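Fimbrial subunit type 1 (Actinomyces oris, PDB 3UXF) is the major subunit of type 1 fimbriae, built of beta-sandwich domains, and probably forms their shaft on the cell wall. Local coordinates at residues N309-L314 / Y353-L358; F377-C382 / K410-A415; D402-G407 / N423-N428; D443-V448 / L463-L468. All coordinates share one frame; numbering follows the deposited sequence.

Contact 1: residues N309-L314 / Y353-L358; sequences NLEGDL and YGKVIL. Unlike the reference sequence in segment 353-358: I357 (reference Val).
Y353 meets L310 with its ring and G312 with its backbone. The methyl CD1 of L310 lies over one face of the Y353 ring, 4.1 Å from its centroid and offset toward the rim, a CH-pi contact between side chains that run side by side in the same direction. CB of Y353 also rests on the carbonyl O of L310, 3.3 Å away, while the phenol oxygen is bound to the backbone of A194. The main chains close an antiparallel hydrogen-bonded pair: G312 N gives to Y353 O at 2.8 Å, and Y353 N returns a bond to G312 O at 3.1 Å. In E311, CG is anti to the backbone N (chi1 -163°) and the chain stays extended, carrying OE2 to within 3.6 Å of CB of K355. E311 OE1 and K355 NZ remain 4.2 Å apart, too far for a salt bridge. A water lies between the two residues, accepting from K355 N and placed to donate to E311 OE2. The contact pairs an apolar cover on the tyrosine ring with a carboxylate bridged by one water; the nearby lysine, itself bound to E421 and N423, would probably stabilise its negative charge only partly.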
loop_
_atom_site.group_PDB
_atom_site.type_symbol
_atom_site.label_atom_id
_atom_site.label_comp_id
_atom_site.label_asym_id
_atom_site.label_seq_id
_atom_site.Cartn_x
_atom_site.Cartn_y
_atom_site.Cartn_z
ATOM N N ASN A 309 -15.731 9.452 -16.090
ATOM C CA ASN A 309 -16.769 8.912 -15.246
ATOM C C ASN A 309 -16.124 8.268 -14.041
ATOM O O ASN A 309 -15.796 7.093 -14.055
ATOM C CB ASN A 309 -17.605 7.914 -16.009
ATOM C CG ASN A 309 -18.710 7.331 -15.164
ATOM O OD1 ASN A 309 -18.784 7.560 -13.958
ATOM N ND2 ASN A 309 -19.574 6.555 -15.797
ATOM N N LEU A 310 -15.929 9.065 -12.999
ATOM C CA LEU A 310 -15.312 8.584 -11.768
ATOM C C LEU A 310 -16.310 8.158 -10.706
ATOM O O LEU A 310 -15.915 7.903 -9.554
ATOM C CB LEU A 310 -14.382 9.674 -11.173
ATOM C CG LEU A 310 -12.939 9.761 -11.679
ATOM C CD1 LEU A 310 -12.160 10.911 -11.010
ATOM C CD2 LEU A 310 -12.144 8.497 -11.490
ATOM N N GLU A 311 -17.601 8.051 -11.046
ATOM C CA GLU A 311 -18.585 7.647 -10.052
ATOM C C GLU A 311 -18.201 6.340 -9.380
ATOM O O GLU A 311 -17.897 5.362 -10.050
ATOM C CB GLU A 311 -19.989 7.530 -10.677
ATOM C CG GLU A 311 -21.086 7.522 -9.608
ATOM C CD GLU A 311 -22.509 7.472 -10.179
ATOM O OE1 GLU A 311 -22.692 7.313 -11.408
ATOM O OE2 GLU A 311 -23.443 7.543 -9.362
ATOM N N GLY A 312 -18.254 6.306 -8.058
ATOM C CA GLY A 312 -17.888 5.091 -7.341
ATOM C C GLY A 312 -16.442 5.063 -6.887
ATOM O O GLY A 312 -15.902 6.095 -6.524
ATOM N N ASP A 313 -15.832 3.867 -6.888
ATOM C CA ASP A 313 -14.464 3.678 -6.383
ATOM C C ASP A 313 -13.460 3.775 -7.505
ATOM O O ASP A 313 -13.677 3.222 -8.600
ATOM C CB ASP A 313 -14.293 2.273 -5.821
ATOM C CG ASP A 313 -14.961 2.078 -4.480
ATOM O OD1 ASP A 313 -15.209 3.061 -3.783
ATOM O OD2 ASP A 313 -15.254 0.898 -4.119
ATOM N N LEU A 314 -12.350 4.445 -7.250
ATOM C CA LEU A 314 -11.187 4.425 -8.158
ATOM C C LEU A 314 -10.110 3.781 -7.310
ATOM O O LEU A 314 -9.749 4.314 -6.249
ATOM C CB LEU A 314 -10.779 5.854 -8.550
ATOM C CG LEU A 314 -9.405 5.993 -9.237
ATOM C CD1 LEU A 314 -9.442 5.300 -10.627
ATOM C CD2 LEU A 314 -8.908 7.434 -9.306
ATOM N N TYR A 353 -16.015 8.947 -5.446
ATOM C CA TYR A 353 -16.689 10.108 -6.035
ATOM C C TYR A 353 -18.160 9.800 -6.212
ATOM O O TYR A 353 -18.532 8.708 -6.665
ATOM C CB TYR A 353 -16.068 10.449 -7.420
ATOM C CG TYR A 353 -14.735 11.148 -7.357
ATOM C CD1 TYR A 353 -13.543 10.424 -7.293
ATOM C CD2 TYR A 353 -14.662 12.535 -7.309
ATOM C CE1 TYR A 353 -12.309 11.067 -7.197
ATOM C CE2 TYR A 353 -13.447 13.189 -7.226
ATOM C CZ TYR A 353 -12.274 12.458 -7.170
ATOM O OH TYR A 353 -11.052 13.082 -7.108
ATOM N N GLY A 354 -19.001 10.767 -5.850
ATOM C CA GLY A 354 -20.442 10.567 -5.944
ATOM C C GLY A 354 -21.152 11.543 -6.868
ATOM O O GLY A 354 -20.721 12.670 -7.095
ATOM N N LYS A 355 -22.268 11.090 -7.415
ATOM C CA LYS A 355 -23.176 11.947 -8.181
ATOM C C LYS A 355 -24.070 12.712 -7.238
ATOM O O LYS A 355 -24.509 12.149 -6.237
ATOM C CB LYS A 355 -24.044 11.032 -9.051
ATOM C CG LYS A 355 -25.187 11.781 -9.754
ATOM C CD LYS A 355 -26.073 10.852 -10.646
ATOM C CE LYS A 355 -25.234 9.956 -11.550
ATOM N NZ LYS A 355 -24.731 10.701 -12.732
ATOM N N VAL A 356 -24.341 13.986 -7.532
ATOM C CA VAL A 356 -25.350 14.736 -6.806
ATOM C C VAL A 356 -26.478 15.021 -7.776
ATOM O O VAL A 356 -26.231 15.475 -8.891
ATOM C CB VAL A 356 -24.780 16.076 -6.301
ATOM C CG1 VAL A 356 -25.868 16.921 -5.700
ATOM C CG2 VAL A 356 -23.645 15.792 -5.274
ATOM N N ILE A 357 -27.716 14.730 -7.382
ATOM C CA ILE A 357 -28.862 15.159 -8.197
ATOM C C ILE A 357 -29.531 16.312 -7.473
ATOM O O ILE A 357 -30.003 16.129 -6.344
ATOM C CB ILE A 357 -29.882 14.031 -8.431
ATOM C CG1 ILE A 357 -29.227 12.896 -9.201
ATOM C CG2 ILE A 357 -31.029 14.552 -9.268
ATOM C CD1 ILE A 357 -30.092 11.604 -9.285
ATOM N N LEU A 358 -29.540 17.495 -8.092
ATOM C CA LEU A 358 -30.114 18.674 -7.469
ATOM C C LEU A 358 -31.516 18.827 -8.039
ATOM O O LEU A 358 -31.676 18.943 -9.258
ATOM C CB LEU A 358 -29.232 19.875 -7.811
ATOM C CG LEU A 358 -29.511 21.229 -7.153
ATOM C CD1 LEU A 358 -28.341 22.184 -7.477
ATOM C CD2 LEU A 358 -30.802 21.843 -7.641
HETATM O O HOH W 1 -22.862 8.304 -6.823
#

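Contact 2: residues F377-C382 / K410-A415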
loop_
_atom_site.group_PDB
_atom_site.type_symbol
_atom_site.label_atom_id
_atom_site.label_comp_id
_atom_site.label_asym_id
_atom_site.label_seq_id
_atom_site.Cartn_x
_atom_site.Cartn_y
_atom_site.Cartn_z
ATOM N N PHE A 377 -26.327 27.091 -10.439
ATOM C CA PHE A 377 -25.588 26.890 -9.215
ATOM C C PHE A 377 -24.116 26.711 -9.467
ATOM O O PHE A 377 -23.715 26.196 -10.512
ATOM C CB PHE A 377 -26.095 25.636 -8.528
ATOM C CG PHE A 377 -27.510 25.738 -8.080
ATOM C CD1 PHE A 377 -27.802 26.115 -6.772
ATOM C CD2 PHE A 377 -28.553 25.424 -8.947
ATOM C CE1 PHE A 377 -29.158 26.221 -6.323
ATOM C CE2 PHE A 377 -29.894 25.522 -8.515
ATOM C CZ PHE A 377 -30.190 25.910 -7.193
ATOM N N GLN A 378 -23.324 27.088 -8.479
ATOM C CA GLN A 378 -21.913 26.725 -8.457
ATOM C C GLN A 378 -21.677 26.044 -7.115
ATOM O O GLN A 378 -22.546 26.093 -6.234
ATOM C CB GLN A 378 -21.016 27.947 -8.581
ATOM C CG GLN A 378 -21.303 28.637 -9.899
ATOM C CD GLN A 378 -20.241 29.636 -10.281
ATOM O OE1 GLN A 378 -19.867 30.518 -9.490
ATOM N NE2 GLN A 378 -19.738 29.509 -11.516
ATOM N N VAL A 379 -20.522 25.385 -6.978
ATOM C CA VAL A 379 -20.253 24.569 -5.777
ATOM C C VAL A 379 -18.920 24.966 -5.164
ATOM O O VAL A 379 -17.941 25.210 -5.895
ATOM C CB VAL A 379 -20.176 23.062 -6.125
ATOM C CG1 VAL A 379 -20.059 22.211 -4.838
ATOM C CG2 VAL A 379 -21.404 22.628 -6.979
ATOM N N TYR A 380 -18.864 25.019 -3.829
ATOM C CA TYR A 380 -17.618 25.303 -3.124
ATOM C C TYR A 380 -17.388 24.241 -2.040
ATOM O O TYR A 380 -18.337 23.602 -1.581
ATOM C CB TYR A 380 -17.716 26.661 -2.401
ATOM C CG TYR A 380 -17.869 27.853 -3.328
ATOM C CD1 TYR A 380 -19.089 28.125 -3.916
ATOM C CD2 TYR A 380 -16.798 28.720 -3.570
ATOM C CE1 TYR A 380 -19.253 29.218 -4.756
ATOM C CE2 TYR A 380 -16.945 29.816 -4.438
ATOM C CZ TYR A 380 -18.167 30.045 -5.013
ATOM O OH TYR A 380 -18.330 31.140 -5.842
ATOM N N GLU A 381 -16.132 24.111 -1.611
ATOM C CA GLU A 381 -15.899 23.550 -0.284
ATOM C C GLU A 381 -16.217 24.660 0.707
ATOM O O GLU A 381 -16.003 25.826 0.395
ATOM C CB GLU A 381 -14.475 23.051 -0.134
ATOM C CG GLU A 381 -14.271 21.725 -0.892
ATOM C CD GLU A 381 -12.867 21.159 -0.798
ATOM O OE1 GLU A 381 -11.883 21.914 -0.731
ATOM O OE2 GLU A 381 -12.744 19.932 -0.795
ATOM N N CYS A 382 -16.789 24.331 1.862
ATOM C CA CYS A 382 -17.175 25.406 2.794
ATOM C C CYS A 382 -17.205 24.898 4.210
ATOM O O CYS A 382 -17.243 23.700 4.465
ATOM C CB CYS A 382 -18.547 25.995 2.457
ATOM S SG CYS A 382 -19.863 24.737 2.598
ATOM N N LYS A 410 -18.076 24.573 -14.075
ATOM C CA LYS A 410 -18.235 25.333 -12.846
ATOM C C LYS A 410 -19.670 25.715 -12.584
ATOM O O LYS A 410 -19.971 26.095 -11.460
ATOM C CB LYS A 410 -17.402 26.621 -12.830
ATOM C CG LYS A 410 -15.912 26.387 -12.691
ATOM C CD LYS A 410 -15.113 27.700 -12.723
ATOM C CE LYS A 410 -14.740 28.043 -14.162
ATOM N NZ LYS A 410 -14.268 29.460 -14.358
ATOM N N THR A 411 -20.534 25.637 -13.590
ATOM C CA THR A 411 -21.915 26.140 -13.443
ATOM C C THR A 411 -22.896 25.070 -13.839
ATOM O O THR A 411 -22.712 24.393 -14.866
ATOM C CB THR A 411 -22.144 27.433 -14.267
ATOM O OG1 THR A 411 -21.202 28.430 -13.861
ATOM C CG2 THR A 411 -23.562 27.968 -14.040
ATOM N N PHE A 412 -23.936 24.866 -13.025
ATOM C CA PHE A 412 -24.843 23.756 -13.235
ATOM C C PHE A 412 -26.248 24.327 -13.338
ATOM O O PHE A 412 -26.671 25.062 -12.442
ATOM C CB PHE A 412 -24.700 22.730 -12.091
ATOM C CG PHE A 412 -23.337 22.198 -12.008
ATOM C CD1 PHE A 412 -22.369 22.880 -11.282
ATOM C CD2 PHE A 412 -22.951 21.111 -12.782
ATOM C CE1 PHE A 412 -21.027 22.453 -11.282
ATOM C CE2 PHE A 412 -21.632 20.668 -12.785
ATOM C CZ PHE A 412 -20.673 21.336 -12.039
ATOM N N THR A 413 -26.945 24.034 -14.443
ATOM C CA THR A 413 -28.233 24.668 -14.718
ATOM C C THR A 413 -29.382 23.650 -14.724
ATOM O O THR A 413 -29.288 22.614 -15.422
ATOM C CB THR A 413 -28.202 25.374 -16.099
ATOM O OG1 THR A 413 -27.152 26.346 -16.090
ATOM C CG2 THR A 413 -29.542 26.088 -16.368
ATOM N N THR A 414 -30.461 23.937 -13.966
ATOM C CA THR A 414 -31.597 23.020 -13.939
ATOM C C THR A 414 -32.331 23.016 -15.292
ATOM O O THR A 414 -32.475 24.068 -15.946
ATOM C CB THR A 414 -32.607 23.320 -12.824
ATOM O OG1 THR A 414 -33.042 24.678 -12.881
ATOM C CG2 THR A 414 -31.964 23.016 -11.436
ATOM N N ALA A 415 -32.773 21.827 -15.671
ATOM C CA ALA A 415 -33.480 21.623 -16.943
ATOM C C ALA A 415 -34.415 20.431 -16.800
ATOM O O ALA A 415 -34.425 19.725 -15.788
ATOM C CB ALA A 415 -32.464 21.347 -18.022
HETATM O O HOH W 2 -18.873 25.041 -9.240
#
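The rings of F377 and F412 stand on the same face of the sheet, and each is met at its edge by the other strand's backbone: the carbonyl O of F412 lies in the plane of the F377 ring, and the carbonyl O of F377 lies near that of F412, 3.7 Å from CD1. Water 2 also lies in plane at the edge of the F412 ring. Two methyl groups approach obliquely, CG2 of T414 on F377 and CG2 of V379 on F412, the latter 4.3 Å from CE1. Beyond the two segments, L358 and K360 touch F377, whereas V420 and I422 touch F412. The same two carbonyls take the backbone bonds of an antiparallel hydrogen-bonded pair, F377 N to F412 O and F412 N to F377 O, both 2.9 Å. Q378 carries the polar side of the contact. With CG beside its backbone N (chi1 -61°), it lays CG 3.3 Å from the carbonyl O of K410 and sends NE2 on to T411 OG1, a bond of 3.0 Å that leaves the amide plane by 24° and is bent to 143° at the hydrogen. One residue further on, water 2 accepts from V379 N at 2.8 Å and is placed to donate to K410 O, bridging the main chains where they diverge. Strand 376-385 pairs along its other edge with 444-451, so the short strand 412-413 adds to an antiparallel sheet with aromatic rings turned inward, consistent with the beta sandwich of prealbumin-like pilin domains.

Contact 3: residues D402-G407 / N423-N428. With CA (calcium ion), chain C.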
loop_
_atom_site.group_PDB
_atom_site.type_symbol
_atom_site.label_atom_id
_atom_site.label_comp_id
_atom_site.label_asym_id
_atom_site.label_seq_id
_atom_site.Cartn_x
_atom_site.Cartn_y
_atom_site.Cartn_z
ATOM N N ASP A 402 -12.932 31.434 -5.769
ATOM C CA ASP A 402 -13.368 30.681 -6.942
ATOM C C ASP A 402 -14.156 29.446 -6.520
ATOM O O ASP A 402 -13.816 28.822 -5.513
ATOM C CB ASP A 402 -12.183 30.184 -7.766
ATOM C CG ASP A 402 -11.289 31.301 -8.240
ATOM O OD1 ASP A 402 -11.670 32.038 -9.176
ATOM O OD2 ASP A 402 -10.213 31.430 -7.660
ATOM N N PRO A 403 -15.161 29.080 -7.320
ATOM C CA PRO A 403 -15.891 27.824 -7.129
ATOM C C PRO A 403 -15.069 26.651 -7.645
ATOM O O PRO A 403 -14.024 26.804 -8.309
ATOM C CB PRO A 403 -17.139 28.017 -8.003
ATOM C CG PRO A 403 -16.656 28.867 -9.143
ATOM C CD PRO A 403 -15.719 29.858 -8.443
ATOM N N LEU A 404 -15.543 25.455 -7.324
ATOM C CA LEU A 404 -14.902 24.238 -7.792
ATOM C C LEU A 404 -15.148 23.954 -9.261
ATOM O O LEU A 404 -16.240 24.202 -9.809
ATOM C CB LEU A 404 -15.432 23.045 -6.993
ATOM C CG LEU A 404 -15.183 23.046 -5.501
ATOM C CD1 LEU A 404 -15.923 21.851 -4.943
ATOM C CD2 LEU A 404 -13.674 22.943 -5.199
ATOM N N THR A 405 -14.131 23.365 -9.900
ATOM C CA THR A 405 -14.316 22.820 -11.227
ATOM C C THR A 405 -14.577 21.334 -11.049
ATOM O O THR A 405 -13.763 20.626 -10.442
ATOM C CB THR A 405 -13.031 23.015 -12.073
ATOM O OG1 THR A 405 -12.809 24.424 -12.271
ATOM C CG2 THR A 405 -13.153 22.332 -13.445
ATOM N N ILE A 406 -15.737 20.884 -11.516
ATOM C CA ILE A 406 -16.223 19.521 -11.284
ATOM C C ILE A 406 -16.529 18.969 -12.673
ATOM O O ILE A 406 -17.403 19.480 -13.384
ATOM C CB ILE A 406 -17.524 19.582 -10.471
ATOM C CG1 ILE A 406 -17.278 20.284 -9.128
ATOM C CG2 ILE A 406 -18.064 18.186 -10.292
ATOM C CD1 ILE A 406 -18.594 20.695 -8.396
ATOM N N GLY A 407 -15.806 17.935 -13.069
ATOM C CA GLY A 407 -15.992 17.371 -14.402
ATOM C C GLY A 407 -15.729 18.401 -15.489
ATOM O O GLY A 407 -16.363 18.361 -16.550
ATOM N N ASN A 423 -21.798 16.051 -11.467
ATOM C CA ASN A 423 -21.010 14.829 -11.572
ATOM C C ASN A 423 -19.546 15.153 -11.724
ATOM O O ASN A 423 -19.191 15.734 -12.751
ATOM C CB ASN A 423 -21.391 14.079 -12.854
ATOM C CG ASN A 423 -22.847 13.637 -12.883
ATOM O OD1 ASN A 423 -23.429 13.306 -11.834
ATOM N ND2 ASN A 423 -23.426 13.603 -14.056
ATOM N N TYR A 424 -18.663 14.787 -10.794
ATOM C CA TYR A 424 -18.958 14.080 -9.557
ATOM C C TYR A 424 -18.101 14.712 -8.464
ATOM O O TYR A 424 -17.091 15.341 -8.758
ATOM C CB TYR A 424 -18.582 12.605 -9.691
ATOM C CG TYR A 424 -19.183 11.926 -10.897
ATOM C CD1 TYR A 424 -20.409 11.288 -10.814
ATOM C CD2 TYR A 424 -18.527 11.925 -12.118
ATOM C CE1 TYR A 424 -20.966 10.671 -11.907
ATOM C CE2 TYR A 424 -19.081 11.310 -13.223
ATOM C CZ TYR A 424 -20.303 10.684 -13.110
ATOM O OH TYR A 424 -20.869 10.066 -14.195
ATOM N N LEU A 425 -18.500 14.533 -7.208
ATOM C CA LEU A 425 -17.772 15.106 -6.083
ATOM C C LEU A 425 -17.197 14.036 -5.161
ATOM O O LEU A 425 -17.863 13.056 -4.851
ATOM C CB LEU A 425 -18.685 16.033 -5.279
ATOM C CG LEU A 425 -18.924 17.426 -5.860
ATOM C CD1 LEU A 425 -20.210 18.019 -5.315
ATOM C CD2 LEU A 425 -17.746 18.332 -5.568
ATOM N N ARG A 426 -15.959 14.238 -4.728
ATOM C CA ARG A 426 -15.308 13.305 -3.817
ATOM C C ARG A 426 -16.016 13.329 -2.471
ATOM O O ARG A 426 -16.414 14.384 -1.997
ATOM C CB ARG A 426 -13.834 13.671 -3.635
ATOM C CG ARG A 426 -12.905 12.476 -3.437
ATOM C CD ARG A 426 -11.754 12.817 -2.499
ATOM N NE ARG A 426 -12.266 13.354 -1.246
ATOM C CZ ARG A 426 -12.111 14.610 -0.850
ATOM N NH1 ARG A 426 -11.426 15.467 -1.594
ATOM N NH2 ARG A 426 -12.641 15.007 0.296
ATOM N N ALA A 427 -16.170 12.160 -1.858
ATOM C CA ALA A 427 -16.845 12.065 -0.572
ATOM C C ALA A 427 -16.179 12.963 0.462
ATOM O O ALA A 427 -14.959 13.027 0.535
ATOM C CB ALA A 427 -16.853 10.625 -0.090
ATOM N N ASN A 428 -16.987 13.653 1.259
ATOM C CA ASN A 428 -16.459 14.507 2.314
ATOM C C ASN A 428 -15.839 13.680 3.428
ATOM O O ASN A 428 -14.955 14.144 4.141
ATOM C CB ASN A 428 -17.559 15.388 2.911
ATOM C CG ASN A 428 -18.160 16.341 1.901
ATOM O OD1 ASN A 428 -19.207 16.068 1.326
ATOM N ND2 ASN A 428 -17.499 17.471 1.689
HETATM CA CA CA C . -8.973 32.481 -5.854
HETATM O O HOH W 3 -19.659 18.118 -14.331
#
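N423 and I406 are joined by a water that donates to both carbonyl oxygens, 2.9 Å from N423 O and 2.8 Å from I406 O. The side-chain oxygen of N423 turns elsewhere, to the amine of K355, and CA of G407 packs 4.0 Å from N423 O. A cis peptide leads into Y424, and CB of N423 stands over the centre of the Y424 ring, 3.3 Å above its plane. The tyrosine meets the other segment through its backbone: CG2 of I406, the branch anti to that residue's N, lies 3.4 Å from Y424 O. L425 supplies the hydrophobic link. Its CD2 touches CD1 of I406 at 3.8 Å and CD1 of L404 at 4.0 Å, one methyl wedged against the tips of two branched side chains. N428 accepts from V467 N through OD1. At the far end of 402-407, D402 OD2 binds a calcium ion at 2.4 Å, a site shared with D393, D395, T398 and T400. The loop between strands 388-391 and 412-413 runs from the metal, past a backbone bond from L404 to V379 of strand 376-385, and packs against strand 419-426, whose L425 bonds to G354 of strand 344-362.

Contact 4: residues D443-V448 / L463-L468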
loop_
_atom_site.group_PDB
_atom_site.type_symbol
_atom_site.label_atom_id
_atom_site.label_comp_id
_atom_site.label_asym_id
_atom_site.label_seq_id
_atom_site.Cartn_x
_atom_site.Cartn_y
_atom_site.Cartn_z
ATOM N N ASP A 443 -16.133 20.040 7.008
ATOM C CA ASP A 443 -16.222 18.923 6.036
ATOM C C ASP A 443 -17.531 18.991 5.251
ATOM O O ASP A 443 -18.352 18.080 5.286
ATOM C CB ASP A 443 -16.107 17.592 6.763
ATOM C CG ASP A 443 -14.746 17.405 7.396
ATOM O OD1 ASP A 443 -13.719 17.626 6.722
ATOM O OD2 ASP A 443 -14.685 17.066 8.595
ATOM N N TYR A 444 -17.706 20.093 4.518
ATOM C CA TYR A 444 -18.914 20.317 3.727
ATOM C C TYR A 444 -18.593 20.804 2.320
ATOM O O TYR A 444 -17.550 21.426 2.075
ATOM C CB TYR A 444 -19.801 21.356 4.398
ATOM C CG TYR A 444 -20.688 20.801 5.470
ATOM C CD1 TYR A 444 -21.900 20.231 5.149
ATOM C CD2 TYR A 444 -20.334 20.907 6.813
ATOM C CE1 TYR A 444 -22.723 19.735 6.114
ATOM C CE2 TYR A 444 -21.172 20.402 7.801
ATOM C CZ TYR A 444 -22.367 19.843 7.433
ATOM O OH TYR A 444 -23.230 19.345 8.401
ATOM N N TYR A 445 -19.528 20.544 1.415
ATOM C CA TYR A 445 -19.637 21.349 0.205
ATOM C C TYR A 445 -20.790 22.338 0.392
ATOM O O TYR A 445 -21.618 22.154 1.283
ATOM C CB TYR A 445 -19.984 20.437 -0.974
ATOM C CG TYR A 445 -18.871 19.487 -1.308
ATOM C CD1 TYR A 445 -17.609 19.971 -1.649
ATOM C CD2 TYR A 445 -19.070 18.114 -1.306
ATOM C CE1 TYR A 445 -16.556 19.084 -1.962
ATOM C CE2 TYR A 445 -18.031 17.207 -1.617
ATOM C CZ TYR A 445 -16.773 17.713 -1.952
ATOM O OH TYR A 445 -15.731 16.841 -2.230
ATOM N N CYS A 446 -20.864 23.362 -0.460
ATOM C CA CYS A 446 -21.961 24.336 -0.436
ATOM C C CYS A 446 -22.431 24.545 -1.852
ATOM O O CYS A 446 -21.601 24.741 -2.744
ATOM C CB CYS A 446 -21.456 25.714 0.098
ATOM S SG CYS A 446 -21.550 25.749 1.941
ATOM N N LEU A 447 -23.739 24.529 -2.066
ATOM C CA LEU A 447 -24.289 25.089 -3.318
ATOM C C LEU A 447 -24.420 26.582 -3.155
ATOM O O LEU A 447 -24.806 27.052 -2.098
ATOM C CB LEU A 447 -25.673 24.527 -3.580
ATOM C CG LEU A 447 -25.769 23.028 -3.795
ATOM C CD1 LEU A 447 -27.219 22.638 -3.898
ATOM C CD2 LEU A 447 -24.979 22.620 -5.032
ATOM N N VAL A 448 -24.086 27.346 -4.191
ATOM C CA VAL A 448 -24.471 28.752 -4.223
ATOM C C VAL A 448 -25.381 28.918 -5.417
ATOM O O VAL A 448 -25.018 28.603 -6.547
ATOM C CB VAL A 448 -23.242 29.662 -4.355
ATOM C CG1 VAL A 448 -23.668 31.110 -4.635
ATOM C CG2 VAL A 448 -22.379 29.569 -3.069
ATOM N N LEU A 463 -25.739 26.808 0.584
ATOM C CA LEU A 463 -26.498 25.673 1.094
ATOM C C LEU A 463 -25.578 24.475 1.277
ATOM O O LEU A 463 -25.189 23.825 0.302
ATOM C CB LEU A 463 -27.561 25.318 0.060
ATOM C CG LEU A 463 -28.449 26.500 -0.331
ATOM C CD1 LEU A 463 -29.404 26.068 -1.448
ATOM C CD2 LEU A 463 -29.203 27.023 0.872
ATOM N N PRO A 464 -25.218 24.157 2.524
ATOM C CA PRO A 464 -24.253 23.078 2.778
ATOM C C PRO A 464 -24.868 21.734 2.509
ATOM O O PRO A 464 -26.067 21.534 2.747
ATOM C CB PRO A 464 -23.921 23.236 4.256
ATOM C CG PRO A 464 -24.184 24.694 4.521
ATOM C CD PRO A 464 -25.419 24.998 3.707
ATOM N N PHE A 465 -24.030 20.812 2.057
ATOM C CA PHE A 465 -24.410 19.409 1.883
ATOM C C PHE A 465 -23.172 18.555 1.889
ATOM O O PHE A 465 -22.056 19.063 1.764
ATOM C CB PHE A 465 -25.199 19.199 0.570
ATOM C CG PHE A 465 -24.350 19.337 -0.673
ATOM C CD1 PHE A 465 -24.121 20.594 -1.211
ATOM C CD2 PHE A 465 -23.809 18.213 -1.319
ATOM C CE1 PHE A 465 -23.331 20.780 -2.345
ATOM C CE2 PHE A 465 -23.024 18.398 -2.471
ATOM C CZ PHE A 465 -22.788 19.662 -2.984
ATOM N N ARG A 466 -23.359 17.251 2.074
ATOM C CA ARG A 466 -22.254 16.304 2.062
ATOM C C ARG A 466 -22.517 15.207 1.056
ATOM O O ARG A 466 -23.673 14.802 0.841
ATOM C CB ARG A 466 -22.061 15.684 3.442
ATOM C CG ARG A 466 -21.398 16.629 4.419
ATOM C CD ARG A 466 -21.318 15.977 5.801
ATOM N NE ARG A 466 -20.505 16.782 6.692
ATOM C CZ ARG A 466 -20.587 16.732 8.024
ATOM N NH1 ARG A 466 -21.472 15.927 8.618
ATOM N NH2 ARG A 466 -19.790 17.509 8.761
ATOM N N VAL A 467 -21.435 14.725 0.446
ATOM C CA VAL A 467 -21.452 13.490 -0.315
ATOM C C VAL A 467 -20.760 12.490 0.570
ATOM O O VAL A 467 -19.614 12.675 0.950
ATOM C CB VAL A 467 -20.713 13.666 -1.684
ATOM C CG1 VAL A 467 -20.545 12.313 -2.382
ATOM C CG2 VAL A 467 -21.502 14.625 -2.583
ATOM N N LEU A 468 -21.498 11.448 0.968
ATOM C CA LEU A 468 -20.942 10.425 1.838
ATOM C C LEU A 468 -20.469 9.197 1.093
ATOM O O LEU A 468 -21.084 8.771 0.119
ATOM C CB LEU A 468 -21.996 10.021 2.864
ATOM C CG LEU A 468 -22.468 11.187 3.752
ATOM C CD1 LEU A 468 -23.505 10.634 4.715
ATOM C CD2 LEU A 468 -21.304 11.862 4.498
#
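The carbonyl O of Y445 accepts a hydrogen bond from F465 N at 2.9 Å and also meets the CA-H of P464, CA 3.2 Å away, in a weaker contact. Y445 N in turn binds F465 O, and L447 and L463 exchange a second pair of backbone bonds, leaving C446 and P464 as the non-hydrogen-bonded pair between, with SG packed on CG of the proline ring. The side chain of F465 takes the crowded position between its own N and carbonyl carbon (chi1 71°), which lets CB of Y445 sit over one ring face, 3.8 Å from the centroid, while CG of L447 presses on CE1 at 3.6 Å. Beyond the paired strand, R466 stretches out to give its NE to D443 O (2.9 Å, in the guanidinium plane). With NE so bound, the guanidinium lies flat on the ring of Y444, planes 17° apart, with CZ 4.0 Å from the ring centroid: a cation-pi stack. D443 itself is salt-bridged to K436. Paired in this register, strands 444-451 and 463-465 form a beta hairpin, which the disulfide from C446 to C382 ties to the adjacent strand 376-385 of this prealbumin-like domain.

All four contacts meet in one C-terminal beta-sandwich domain, with contact 1 at its junction with the strand 312-321. Contacts 2 and 4 share a sheet, where the disulfide joins them and Y380 O probably accepts from C446 N. Across the core, L358 of contact 1 packs its CD1 on F377 CD2 (3.6 Å) and on L447 CD1 (3.8 Å), so the strand of contact 1 faces both. Contact 3 lies about 10 Å, centre to centre, from contacts 1 and 4, and reaches contact 4 through a probable hydrogen bond between Y445 OH and R426 O. Its calcium ion is also about 10 Å from the nearest atom of the K410 side chain of contact 2.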